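Long-range contacts in oxidoreductase (Methanosarcina mazei, PDB 3KA7), which binds flavin-adenine dinucleotide and is probably an oxidoreductase of the flavin-containing amine oxidoreductase family: residues S81-V86 / S105-P110; P95-G100 / P302-I307; A280-C285 / C330-A335; D289-G294 / G324-M329. One frame throughout, in Å; residues are numbered along the deposited sequence.

Contact 1: S81-V86 / S105-P110; sequences SEMTTV and SFNDFP
The carbonyl O of Thr84 accepts a hydrogen bond from the backbone N of Phe106, with N to O at 2.7 Å. The bond is bent at the hydrogen, 152°, and the donor is tilted 27° from the carbonyl plane. The same oxygen lies 3.2 Å from CB of Phe106. Thr84 and Phe106 then run side by side and point the same way. CG2 of Thr84 packs on CB of Phe106 at 4.0 Å and comes obliquely to the ring. With chi1 at -180°, the Phe106 ring is carried past Thr84 toward Phe154 of helix 149-163. The contact lies at the edge of the mixed sheet, where strands 85-89 and 101-105 pair antiparallel. Thr85 and Ser105 form a non-hydrogen-bonded pair there, and their side chains diverge. OG1 of Thr85 is hydrogen-bonded to NE2 of His295, and OG1 of Thr84 accepts from the backbone N of Val298. After Ser105 the chain enters a 3-10 segment. The side chain of Met83, a selenomethionine, crosses Phe106 at about a right angle. Its chain bends twice, and its SE rests 3.9 Å from CB of Phe106. One residue on from Thr85, CG2 of Val86 touches CA of Phe106 at 4.1 Å.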
loop_
_atom_site.group_PDB
_atom_site.type_symbol
_atom_site.label_atom_id
_atom_site.label_comp_id
_atom_site.label_asym_id
_atom_site.label_seq_id
_atom_site.Cartn_x
_atom_site.Cartn_y
_atom_site.Cartn_z
ATOM N N SER A 81 -3.706 -9.665 13.040
ATOM C CA SER A 81 -2.384 -9.584 13.652
ATOM C C SER A 81 -2.474 -9.268 15.147
ATOM O O SER A 81 -3.436 -8.654 15.610
ATOM C CB SER A 81 -1.556 -8.475 13.000
ATOM O OG SER A 81 -1.240 -8.739 11.646
ATOM N N GLU A 82 -1.444 -9.668 15.878
ATOM C CA GLU A 82 -1.224 -9.188 17.220
ATOM C C GLU A 82 -0.926 -7.701 17.161
ATOM O O GLU A 82 -0.531 -7.193 16.103
ATOM C CB GLU A 82 -0.073 -9.959 17.851
ATOM C CG GLU A 82 -0.432 -11.431 18.036
ATOM C CD GLU A 82 -1.800 -11.624 18.685
ATOM O OE1 GLU A 82 -1.976 -11.218 19.860
ATOM O OE2 GLU A 82 -2.705 -12.184 18.022
HETATM N N MSE A 83 -1.148 -6.999 18.270
HETATM C CA MSE A 83 -0.933 -5.547 18.319
HETATM C C MSE A 83 0.498 -5.204 17.924
HETATM O O MSE A 83 1.471 -5.858 18.324
HETATM C CB MSE A 83 -1.272 -4.954 19.713
HETATM C CG MSE A 83 -1.087 -3.406 19.864
HETATM SE SE MSE A 83 -2.011 -2.413 18.461
HETATM C CE MSE A 83 -3.864 -2.884 18.921
ATOM N N THR A 84 0.606 -4.167 17.115
ATOM C CA THR A 84 1.886 -3.655 16.700
ATOM C C THR A 84 2.667 -3.131 17.898
ATOM O O THR A 84 2.095 -2.599 18.856
ATOM C CB THR A 84 1.678 -2.554 15.647
ATOM O OG1 THR A 84 1.389 -3.172 14.380
ATOM C CG2 THR A 84 2.915 -1.661 15.533
ATOM N N THR A 85 3.984 -3.283 17.838
ATOM C CA THR A 85 4.852 -2.760 18.872
ATOM C C THR A 85 5.820 -1.738 18.299
ATOM O O THR A 85 5.917 -1.574 17.074
ATOM C CB THR A 85 5.616 -3.885 19.579
ATOM O OG1 THR A 85 6.418 -4.596 18.623
ATOM C CG2 THR A 85 4.616 -4.864 20.211
ATOM N N VAL A 86 6.516 -1.043 19.194
ATOM C CA VAL A 86 7.382 0.057 18.816
ATOM C C VAL A 86 8.667 -0.029 19.609
ATOM O O VAL A 86 8.644 -0.077 20.845
ATOM C CB VAL A 86 6.719 1.418 19.116
ATOM C CG1 VAL A 86 7.537 2.564 18.502
ATOM C CG2 VAL A 86 5.280 1.449 18.588
ATOM N N SER A 105 3.729 -1.336 23.292
ATOM C CA SER A 105 2.585 -1.541 22.412
ATOM C C SER A 105 2.230 -0.245 21.667
ATOM O O SER A 105 2.386 0.851 22.204
ATOM C CB SER A 105 1.393 -2.030 23.241
ATOM O OG SER A 105 0.277 -2.292 22.410
ATOM N N PHE A 106 1.761 -0.372 20.430
ATOM C CA PHE A 106 1.403 0.793 19.616
ATOM C C PHE A 106 0.428 1.703 20.352
ATOM O O PHE A 106 0.611 2.914 20.398
ATOM C CB PHE A 106 0.809 0.330 18.283
ATOM C CG PHE A 106 0.401 1.447 17.357
ATOM C CD1 PHE A 106 1.322 2.029 16.493
ATOM C CD2 PHE A 106 -0.918 1.885 17.319
ATOM C CE1 PHE A 106 0.948 3.043 15.622
ATOM C CE2 PHE A 106 -1.303 2.903 16.442
ATOM C CZ PHE A 106 -0.371 3.475 15.593
ATOM N N ASN A 107 -0.613 1.118 20.934
ATOM C CA ASN A 107 -1.612 1.926 21.640
ATOM C C ASN A 107 -1.117 2.593 22.922
ATOM O O ASN A 107 -1.802 3.473 23.466
ATOM C CB ASN A 107 -2.879 1.116 21.903
ATOM C CG ASN A 107 -3.635 0.800 20.631
ATOM O OD1 ASN A 107 -3.856 -0.367 20.301
ATOM N ND2 ASN A 107 -4.027 1.840 19.894
ATOM N N ASP A 108 0.062 2.188 23.397
ATOM C CA ASP A 108 0.680 2.787 24.583
ATOM C C ASP A 108 1.688 3.880 24.228
ATOM O O ASP A 108 2.538 4.226 25.049
ATOM C CB ASP A 108 1.376 1.721 25.438
ATOM C CG ASP A 108 0.400 0.808 26.154
ATOM O OD1 ASP A 108 -0.813 1.134 26.214
ATOM O OD2 ASP A 108 0.855 -0.235 26.678
ATOM N N PHE A 109 1.601 4.426 23.017
ATOM C CA PHE A 109 2.569 5.436 22.586
ATOM C C PHE A 109 2.572 6.652 23.524
ATOM O O PHE A 109 3.619 7.257 23.753
ATOM C CB PHE A 109 2.384 5.837 21.098
ATOM C CG PHE A 109 1.195 6.711 20.837
ATOM C CD1 PHE A 109 1.285 8.085 20.996
ATOM C CD2 PHE A 109 -0.016 6.161 20.435
ATOM C CE1 PHE A 109 0.196 8.897 20.759
ATOM C CE2 PHE A 109 -1.115 6.972 20.198
ATOM C CZ PHE A 109 -1.007 8.341 20.365
ATOM N N PRO A 110 1.409 6.989 24.110
ATOM C CA PRO A 110 1.448 8.158 24.994
ATOM C C PRO A 110 2.167 7.886 26.313
ATOM O O PRO A 110 2.539 8.831 27.014
ATOM C CB PRO A 110 -0.037 8.469 25.249
ATOM C CG PRO A 110 -0.795 7.724 24.144
ATOM C CD PRO A 110 0.039 6.490 23.914
#

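Contact 2: P95-G100 / P302-I307; sequences PDYVKG and PYTRRI
Tyr97 and Tyr303 both hold CG anti to the carbonyl carbon, with chi1 -56° and -69°. In Tyr97 this swings the phenol across to the backbone of Pro302 and Tyr303, and the two tyrosine side chains cross at about a right angle. OH of Tyr97 accepts a hydrogen bond from the backbone N of Tyr303 at 3.1 Å, in a fairly straight bond of 164°. The hydroxyl is also hydrogen-bonded to the carbonyl O of Arg87, so it ties two backbone segments together. CD of Pro302 lies 3.4 Å from the same OH. CB of Tyr303 packs 3.7 Å from CE1 of Tyr97, while the carbonyl O of Tyr303 sits over one face of the Tyr97 ring, toward its rim. CG2 of Thr304 comes obliquely to CE2 of that ring. The contact joins two loops of the mixed sheet: one links strands 85-89 and 101-105, the other strands 298-300 and 307-311. In the first loop, OD1 of Asp96 accepts a hydrogen bond from the backbone N of Val98 in an Asx turn, and a type I beta turn runs from Tyr97 to Gly100. Replacing Tyr97 by a phenylalanine would probably leave the N-H of Tyr303 and the carbonyl of Arg87 without their shared partner. A water also bridges the loops, accepting from the backbone N of Tyr97 and donating to the carbonyl O of Tyr303 at 2.8 Å. The carbonyl O of Pro95 meets the edge of the Tyr303 ring, 3.4 Å from CD1.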
loop_
_atom_site.group_PDB
_atom_site.type_symbol
_atom_site.label_atom_id
_atom_site.label_comp_id
_atom_site.label_asym_id
_atom_site.label_seq_id
_atom_site.Cartn_x
_atom_site.Cartn_y
_atom_site.Cartn_z
ATOM N N PRO A 95 19.524 9.013 21.666
ATOM C CA PRO A 95 19.076 9.314 20.306
ATOM C C PRO A 95 18.821 8.074 19.443
ATOM O O PRO A 95 18.221 8.181 18.376
ATOM C CB PRO A 95 20.254 10.107 19.732
ATOM C CG PRO A 95 21.437 9.559 20.432
ATOM C CD PRO A 95 20.985 9.145 21.812
ATOM N N ASP A 96 19.274 6.909 19.894
ATOM C CA ASP A 96 19.192 5.695 19.079
ATOM C C ASP A 96 19.233 4.442 19.950
ATOM O O ASP A 96 19.151 4.534 21.172
ATOM C CB ASP A 96 20.339 5.657 18.074
ATOM C CG ASP A 96 21.696 5.736 18.740
ATOM O OD1 ASP A 96 21.872 5.126 19.816
ATOM O OD2 ASP A 96 22.589 6.404 18.187
ATOM N N TYR A 97 19.378 3.277 19.322
ATOM C CA TYR A 97 19.273 2.004 20.036
ATOM C C TYR A 97 20.624 1.468 20.523
ATOM O O TYR A 97 20.694 0.379 21.097
ATOM C CB TYR A 97 18.603 0.946 19.164
ATOM C CG TYR A 97 17.245 1.336 18.635
ATOM C CD1 TYR A 97 16.299 1.935 19.459
ATOM C CD2 TYR A 97 16.900 1.085 17.307
ATOM C CE1 TYR A 97 15.044 2.290 18.969
ATOM C CE2 TYR A 97 15.652 1.431 16.809
ATOM C CZ TYR A 97 14.731 2.039 17.640
ATOM O OH TYR A 97 13.493 2.389 17.130
ATOM N N VAL A 98 21.681 2.235 20.281
ATOM C CA VAL A 98 23.048 1.827 20.612
ATOM C C VAL A 98 23.199 1.429 22.084
ATOM O O VAL A 98 23.822 0.410 22.398
ATOM C CB VAL A 98 24.058 2.931 20.247
ATOM C CG1 VAL A 98 25.475 2.547 20.695
ATOM C CG2 VAL A 98 24.033 3.189 18.747
ATOM N N LYS A 99 22.622 2.220 22.982
ATOM C CA LYS A 99 22.692 1.903 24.411
ATOM C C LYS A 99 21.584 0.954 24.867
ATOM O O LYS A 99 21.340 0.789 26.060
ATOM C CB LYS A 99 22.693 3.179 25.251
ATOM C CG LYS A 99 23.939 4.042 25.067
ATOM C CD LYS A 99 25.206 3.310 25.502
ATOM C CE LYS A 99 25.142 2.897 26.972
ATOM N NZ LYS A 99 26.208 1.918 27.333
ATOM N N GLY A 100 20.916 0.313 23.919
ATOM C CA GLY A 100 19.870 -0.622 24.264
ATOM C C GLY A 100 18.507 -0.082 23.886
ATOM O O GLY A 100 18.370 1.090 23.534
ATOM N N PRO A 302 11.265 3.850 15.319
ATOM C CA PRO A 302 11.361 5.290 15.076
ATOM C C PRO A 302 12.752 5.900 15.222
ATOM O O PRO A 302 12.971 7.017 14.740
ATOM C CB PRO A 302 10.382 5.917 16.091
ATOM C CG PRO A 302 9.896 4.837 16.957
ATOM C CD PRO A 302 10.372 3.496 16.432
ATOM N N TYR A 303 13.687 5.190 15.858
ATOM C CA TYR A 303 15.002 5.780 16.143
ATOM C C TYR A 303 16.124 5.184 15.295
ATOM O O TYR A 303 17.083 4.607 15.820
ATOM C CB TYR A 303 15.315 5.699 17.650
ATOM C CG TYR A 303 14.409 6.625 18.426
ATOM C CD1 TYR A 303 14.825 7.900 18.766
ATOM C CD2 TYR A 303 13.112 6.235 18.764
ATOM C CE1 TYR A 303 13.984 8.779 19.449
ATOM C CE2 TYR A 303 12.252 7.105 19.454
ATOM C CZ TYR A 303 12.698 8.375 19.782
ATOM O OH TYR A 303 11.865 9.243 20.456
ATOM N N THR A 304 15.985 5.336 13.981
ATOM C CA THR A 304 16.912 4.791 13.005
ATOM C C THR A 304 17.306 5.890 12.030
ATOM O O THR A 304 16.750 6.999 12.063
ATOM C CB THR A 304 16.211 3.741 12.165
ATOM O OG1 THR A 304 15.078 4.356 11.536
ATOM C CG2 THR A 304 15.731 2.571 13.049
ATOM N N ARG A 305 18.235 5.566 11.132
ATOM C CA ARG A 305 18.578 6.456 10.017
ATOM C C ARG A 305 17.473 6.467 8.964
ATOM O O ARG A 305 17.104 7.527 8.460
ATOM C CB ARG A 305 19.862 5.988 9.332
ATOM C CG ARG A 305 21.091 5.935 10.229
ATOM C CD ARG A 305 22.112 4.954 9.668
ATOM N NE ARG A 305 23.252 4.810 10.567
ATOM C CZ ARG A 305 23.243 4.055 11.660
ATOM N NH1 ARG A 305 22.161 3.360 11.992
ATOM N NH2 ARG A 305 24.322 3.993 12.426
ATOM N N ARG A 306 16.952 5.283 8.639
ATOM C CA ARG A 306 16.014 5.131 7.517
ATOM C C ARG A 306 14.883 4.119 7.749
ATOM O O ARG A 306 13.746 4.369 7.353
ATOM C CB ARG A 306 16.763 4.748 6.241
ATOM C CG ARG A 306 17.578 5.876 5.652
ATOM C CD ARG A 306 16.637 6.927 5.119
ATOM N NE ARG A 306 17.260 8.218 4.862
ATOM C CZ ARG A 306 18.339 8.394 4.125
ATOM N NH1 ARG A 306 18.913 7.340 3.564
ATOM N NH2 ARG A 306 18.834 9.618 3.929
ATOM N N ILE A 307 15.188 2.967 8.340
ATOM C CA ILE A 307 14.161 1.913 8.486
ATOM C C ILE A 307 12.998 2.384 9.364
ATOM O O ILE A 307 13.210 2.892 10.466
ATOM C CB ILE A 307 14.761 0.595 9.018
ATOM C CG1 ILE A 307 15.667 -0.020 7.938
ATOM C CG2 ILE A 307 13.658 -0.397 9.355
ATOM C CD1 ILE A 307 16.392 -1.303 8.362
HETATM O O HOH W 1 19.317 3.065 16.351
#

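Contact 3: A280-C285 / C330-A335; sequences AGIKIC and CHQYVA
Ile282 lies beside Gln332 on the sheet face they share with Ile284, Cys330 and Val334. CB of Ile282 meets CG of Gln332 at 3.7 Å, and the two side chains point the same way. CG1 of Ile282 is anti to the carbonyl carbon (chi1 -67°) and touches CG2 of Val334. CD1 at the tip reaches that same methyl at 3.6 Å. Helix 342-356 covers this face, with Ile346 among the residues on Ile282. Strands 280-288 and 326-334 run antiparallel, and Ile282 and Gln332 are a hydrogen-bonded pair. N of Ile282 donates to O of Gln332 at 2.9 Å, and N of Gln332 returns a bond to O of Ile282 at 3.0 Å. Both bonds lie in the carbonyl plane. Ile284 and Cys330 form a second such pair, its donors tilted somewhat from the carbonyl planes. On the opposite face, CE1 of His331 rests 3.8 Å from CA of Gly281, a spot where a CB would probably run into the ring. NE2 of His331 is hydrogen-bonded to OG of Ser164, but its buried ND1 has no partner in the model. NZ of Lys283 bonds to the carbonyl O of Gly52. The Ile282 face is thus mostly apolar, apart from the Gln332 amide, while the other carries His331 and Lys283, whose side chain is about 4 Å from the FAD.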
loop_
_atom_site.group_PDB
_atom_site.type_symbol
_atom_site.label_atom_id
_atom_site.label_comp_id
_atom_site.label_asym_id
_atom_site.label_seq_id
_atom_site.Cartn_x
_atom_site.Cartn_y
_atom_site.Cartn_z
ATOM N N ALA A 280 8.077 6.461 -2.861
ATOM C CA ALA A 280 9.187 5.522 -3.075
ATOM C C ALA A 280 9.629 4.879 -1.767
ATOM O O ALA A 280 9.413 5.423 -0.674
ATOM C CB ALA A 280 10.371 6.245 -3.717
ATOM N N GLY A 281 10.262 3.721 -1.870
ATOM C CA GLY A 281 10.740 3.049 -0.666
ATOM C C GLY A 281 11.670 1.911 -1.024
ATOM O O GLY A 281 11.756 1.493 -2.179
ATOM N N ILE A 282 12.366 1.412 -0.013
ATOM C CA ILE A 282 13.226 0.252 -0.172
ATOM C C ILE A 282 12.824 -0.822 0.833
ATOM O O ILE A 282 12.619 -0.529 2.001
ATOM C CB ILE A 282 14.688 0.606 0.054
ATOM C CG1 ILE A 282 15.191 1.530 -1.052
ATOM C CG2 ILE A 282 15.527 -0.670 0.129
ATOM C CD1 ILE A 282 16.388 2.354 -0.606
ATOM N N LYS A 283 12.705 -2.052 0.343
ATOM C CA LYS A 283 12.331 -3.210 1.141
ATOM C C LYS A 283 13.557 -4.117 1.282
ATOM O O LYS A 283 14.171 -4.490 0.279
ATOM C CB LYS A 283 11.203 -3.967 0.428
ATOM C CG LYS A 283 10.862 -5.317 1.049
ATOM C CD LYS A 283 9.630 -5.970 0.405
ATOM C CE LYS A 283 9.646 -5.868 -1.111
ATOM N NZ LYS A 283 8.577 -6.733 -1.694
ATOM N N ILE A 284 13.920 -4.444 2.519
ATOM C CA ILE A 284 15.020 -5.363 2.780
ATOM C C ILE A 284 14.439 -6.639 3.365
ATOM O O ILE A 284 13.829 -6.601 4.434
ATOM C CB ILE A 284 16.053 -4.752 3.754
ATOM C CG1 ILE A 284 16.641 -3.465 3.159
ATOM C CG2 ILE A 284 17.154 -5.781 4.094
ATOM C CD1 ILE A 284 17.586 -2.739 4.109
ATOM N N CYS A 285 14.621 -7.757 2.668
ATOM C CA CYS A 285 14.098 -9.055 3.120
ATOM C C CYS A 285 15.218 -9.842 3.794
ATOM O O CYS A 285 16.298 -9.976 3.232
ATOM C CB CYS A 285 13.567 -9.855 1.932
ATOM S SG CYS A 285 12.203 -9.001 1.054
ATOM N N CYS A 330 11.739 -5.471 6.067
ATOM C CA CYS A 330 11.922 -4.122 6.580
ATOM C C CYS A 330 11.559 -3.103 5.507
ATOM O O CYS A 330 11.835 -3.325 4.334
ATOM C CB CYS A 330 13.386 -3.903 6.943
ATOM S SG CYS A 330 14.082 -5.224 7.984
ATOM N N HIS A 331 10.972 -1.985 5.918
ATOM C CA HIS A 331 10.670 -0.898 4.976
ATOM C C HIS A 331 11.350 0.401 5.368
ATOM O O HIS A 331 11.367 0.781 6.548
ATOM C CB HIS A 331 9.175 -0.609 4.890
ATOM C CG HIS A 331 8.829 0.343 3.784
ATOM N ND1 HIS A 331 8.953 0.005 2.453
ATOM C CD2 HIS A 331 8.416 1.633 3.811
ATOM C CE1 HIS A 331 8.615 1.043 1.704
ATOM N NE2 HIS A 331 8.277 2.041 2.504
ATOM N N GLN A 332 11.883 1.097 4.374
ATOM C CA GLN A 332 12.339 2.453 4.594
ATOM C C GLN A 332 11.804 3.389 3.508
ATOM O O GLN A 332 11.907 3.104 2.308
ATOM C CB GLN A 332 13.867 2.511 4.693
ATOM C CG GLN A 332 14.596 2.092 3.421
ATOM C CD GLN A 332 16.095 1.879 3.636
ATOM O OE1 GLN A 332 16.914 2.755 3.319
ATOM N NE2 GLN A 332 16.456 0.717 4.155
ATOM N N TYR A 333 11.190 4.478 3.951
ATOM C CA TYR A 333 10.804 5.584 3.097
ATOM C C TYR A 333 12.023 6.110 2.339
ATOM O O TYR A 333 13.096 6.214 2.914
ATOM C CB TYR A 333 10.239 6.702 3.992
ATOM C CG TYR A 333 10.252 8.098 3.402
ATOM C CD1 TYR A 333 9.320 8.475 2.449
ATOM C CD2 TYR A 333 11.192 9.044 3.809
ATOM C CE1 TYR A 333 9.325 9.752 1.907
ATOM C CE2 TYR A 333 11.194 10.334 3.278
ATOM C CZ TYR A 333 10.256 10.673 2.327
ATOM O OH TYR A 333 10.227 11.940 1.782
ATOM N N VAL A 334 11.847 6.430 1.057
ATOM C CA VAL A 334 12.869 7.143 0.272
ATOM C C VAL A 334 12.264 8.436 -0.264
ATOM O O VAL A 334 11.234 8.413 -0.946
ATOM C CB VAL A 334 13.406 6.282 -0.913
ATOM C CG1 VAL A 334 14.406 7.055 -1.768
ATOM C CG2 VAL A 334 14.062 5.029 -0.388
ATOM N N ALA A 335 12.901 9.556 0.062
ATOM C CA ALA A 335 12.472 10.868 -0.447
ATOM C C ALA A 335 12.739 10.951 -1.954
ATOM O O ALA A 335 13.723 10.402 -2.446
ATOM C CB ALA A 335 13.226 11.963 0.293
HETATM O O HOH W 2 8.232 8.617 -0.807
#

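Contact 4: D289-G294 / G324-M329; sequences DEPLVG and GKHLTM
The loop that leaves strand 280-288 folds back here over the start of strand 326-334, its neighbour in the mixed sheet. Pro291 packs obliquely on the imidazole of His326, with CG 3.7 Å from NE2. ND1 of His326 is hydrogen-bonded to OG1 of Thr314, which helps fix the ring. Further along, CD1 of Leu292 reaches OG1 of Thr328 at 3.7 Å, and the two side chains cross at about a right angle. CG2 of Val293 adds a looser touch on CG2 of Thr328. At the other end, Asp289 and Lys325 lie alongside each other. OD1 of Asp289 meets CE of Lys325 at 3.0 Å, but the salt bridge to NZ is long, 3.7 Å. Were Lys325 an alanine, the Asp289 carboxylate would probably lose the methylenes it lies along and its one distant ammonium partner across this contact. A water donates to both carbonyls here, to O of Asp289 at 2.8 Å and to O of Gly324 at 2.7 Å. Glu312, just after strand 307-311 in the chain, accepts from OG1 of Thr328 and from the backbone N of Leu292, Val293 and Gly294. Leu292 also packs on Leu286 of strand 280-288, and Thr328 on Val310 of strand 307-311.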
loop_
_atom_site.group_PDB
_atom_site.type_symbol
_atom_site.label_atom_id
_atom_site.label_comp_id
_atom_site.label_asym_id
_atom_site.label_seq_id
_atom_site.Cartn_x
_atom_site.Cartn_y
_atom_site.Cartn_z
ATOM N N ASP A 289 17.284 -16.923 11.093
ATOM C CA ASP A 289 17.421 -18.259 11.691
ATOM C C ASP A 289 16.755 -18.318 13.067
ATOM O O ASP A 289 16.815 -19.347 13.761
ATOM C CB ASP A 289 18.896 -18.616 11.836
ATOM C CG ASP A 289 19.632 -18.545 10.531
ATOM O OD1 ASP A 289 19.490 -19.485 9.732
ATOM O OD2 ASP A 289 20.342 -17.541 10.296
ATOM N N GLU A 290 16.124 -17.211 13.451
ATOM C CA GLU A 290 15.402 -17.099 14.707
ATOM C C GLU A 290 14.411 -15.951 14.545
ATOM O O GLU A 290 14.593 -15.111 13.677
ATOM C CB GLU A 290 16.370 -16.779 15.842
ATOM C CG GLU A 290 17.091 -15.436 15.686
ATOM C CD GLU A 290 18.049 -15.154 16.825
ATOM O OE1 GLU A 290 17.681 -15.420 17.992
ATOM O OE2 GLU A 290 19.164 -14.657 16.560
ATOM N N PRO A 291 13.351 -15.919 15.365
ATOM C CA PRO A 291 12.426 -14.789 15.282
ATOM C C PRO A 291 13.131 -13.457 15.567
ATOM O O PRO A 291 13.970 -13.373 16.466
ATOM C CB PRO A 291 11.391 -15.098 16.372
ATOM C CG PRO A 291 11.496 -16.557 16.603
ATOM C CD PRO A 291 12.925 -16.924 16.355
ATOM N N LEU A 292 12.807 -12.423 14.789
ATOM C CA LEU A 292 13.368 -11.103 15.026
ATOM C C LEU A 292 12.292 -10.166 15.563
ATOM O O LEU A 292 12.571 -9.340 16.429
ATOM C CB LEU A 292 14.001 -10.537 13.743
ATOM C CG LEU A 292 15.126 -11.374 13.136
ATOM C CD1 LEU A 292 15.564 -10.796 11.782
ATOM C CD2 LEU A 292 16.317 -11.492 14.086
ATOM N N VAL A 293 11.064 -10.317 15.060
ATOM C CA VAL A 293 9.907 -9.538 15.537
ATOM C C VAL A 293 9.139 -10.296 16.611
ATOM O O VAL A 293 8.748 -9.729 17.634
ATOM C CB VAL A 293 8.942 -9.210 14.390
ATOM C CG1 VAL A 293 7.689 -8.479 14.901
ATOM C CG2 VAL A 293 9.657 -8.389 13.346
ATOM N N GLY A 294 8.907 -11.577 16.355
ATOM C CA GLY A 294 8.325 -12.470 17.360
ATOM C C GLY A 294 6.812 -12.426 17.471
ATOM O O GLY A 294 6.238 -13.024 18.379
ATOM N N GLY A 324 12.461 -23.924 9.846
ATOM C CA GLY A 324 13.438 -23.330 10.758
ATOM C C GLY A 324 13.931 -21.958 10.328
ATOM O O GLY A 324 15.002 -21.504 10.749
ATOM N N LYS A 325 13.166 -21.298 9.466
ATOM C CA LYS A 325 13.527 -19.946 9.050
ATOM C C LYS A 325 12.329 -19.033 9.239
ATOM O O LYS A 325 11.186 -19.487 9.186
ATOM C CB LYS A 325 13.957 -19.917 7.575
ATOM C CG LYS A 325 15.255 -20.667 7.268
ATOM C CD LYS A 325 16.401 -20.176 8.129
ATOM C CE LYS A 325 17.648 -21.034 7.935
ATOM N NZ LYS A 325 18.187 -20.939 6.547
ATOM N N HIS A 326 12.593 -17.753 9.479
ATOM C CA HIS A 326 11.538 -16.745 9.429
ATOM C C HIS A 326 11.833 -15.778 8.285
ATOM O O HIS A 326 12.989 -15.575 7.909
ATOM C CB HIS A 326 11.431 -15.968 10.748
ATOM C CG HIS A 326 10.578 -16.640 11.779
ATOM N ND1 HIS A 326 9.216 -16.792 11.634
ATOM C CD2 HIS A 326 10.897 -17.210 12.966
ATOM C CE1 HIS A 326 8.729 -17.423 12.686
ATOM N NE2 HIS A 326 9.726 -17.680 13.516
ATOM N N LEU A 327 10.774 -15.207 7.727
ATOM C CA LEU A 327 10.909 -14.149 6.732
ATOM C C LEU A 327 10.623 -12.838 7.431
ATOM O O LEU A 327 9.498 -12.602 7.867
ATOM C CB LEU A 327 9.904 -14.357 5.604
ATOM C CG LEU A 327 9.819 -13.277 4.517
ATOM C CD1 LEU A 327 11.208 -12.938 3.924
ATOM C CD2 LEU A 327 8.828 -13.694 3.428
ATOM N N THR A 328 11.640 -12.001 7.540
ATOM C CA THR A 328 11.499 -10.711 8.201
ATOM C C THR A 328 11.755 -9.643 7.150
ATOM O O THR A 328 12.812 -9.640 6.509
ATOM C CB THR A 328 12.505 -10.576 9.336
ATOM O OG1 THR A 328 12.389 -11.710 10.208
ATOM C CG2 THR A 328 12.271 -9.278 10.133
HETATM N N MSE A 329 10.773 -8.761 6.960
HETATM C CA MSE A 329 10.862 -7.720 5.929
HETATM C C MSE A 329 10.822 -6.317 6.528
HETATM O O MSE A 329 9.984 -6.019 7.377
HETATM C CB MSE A 329 9.773 -7.906 4.870
HETATM C CG MSE A 329 9.914 -9.229 4.124
HETATM SE SE MSE A 329 8.621 -9.436 2.706
HETATM C CE MSE A 329 7.018 -9.511 3.735
HETATM O O HOH W 3 16.719 -22.005 12.742
#

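In the fold
Contacts 1, 3 and 4 all reach the mixed sheet, and contact 2 joins two of its connecting loops. Contact 1 is at the 101-105 edge. Contacts 3 and 4 share strand 326-334, with centres 18 Å apart, and touch where Cys285 packs on Met329. Contact 2 touches both contact 1, through Val86 and Pro302, and contact 3, through Ile307 and Arg306 on Gln332. Along the chain, contact 1 closes before contacts 3 and 4 open, and contact 4 is nested inside contact 3. Contact 2 crosses all three. Regions distant in sequence are thus drawn into one sheet. Contact 3 lies nearest the FAD, and the centres of contacts 1 and 3 are 21 Å apart.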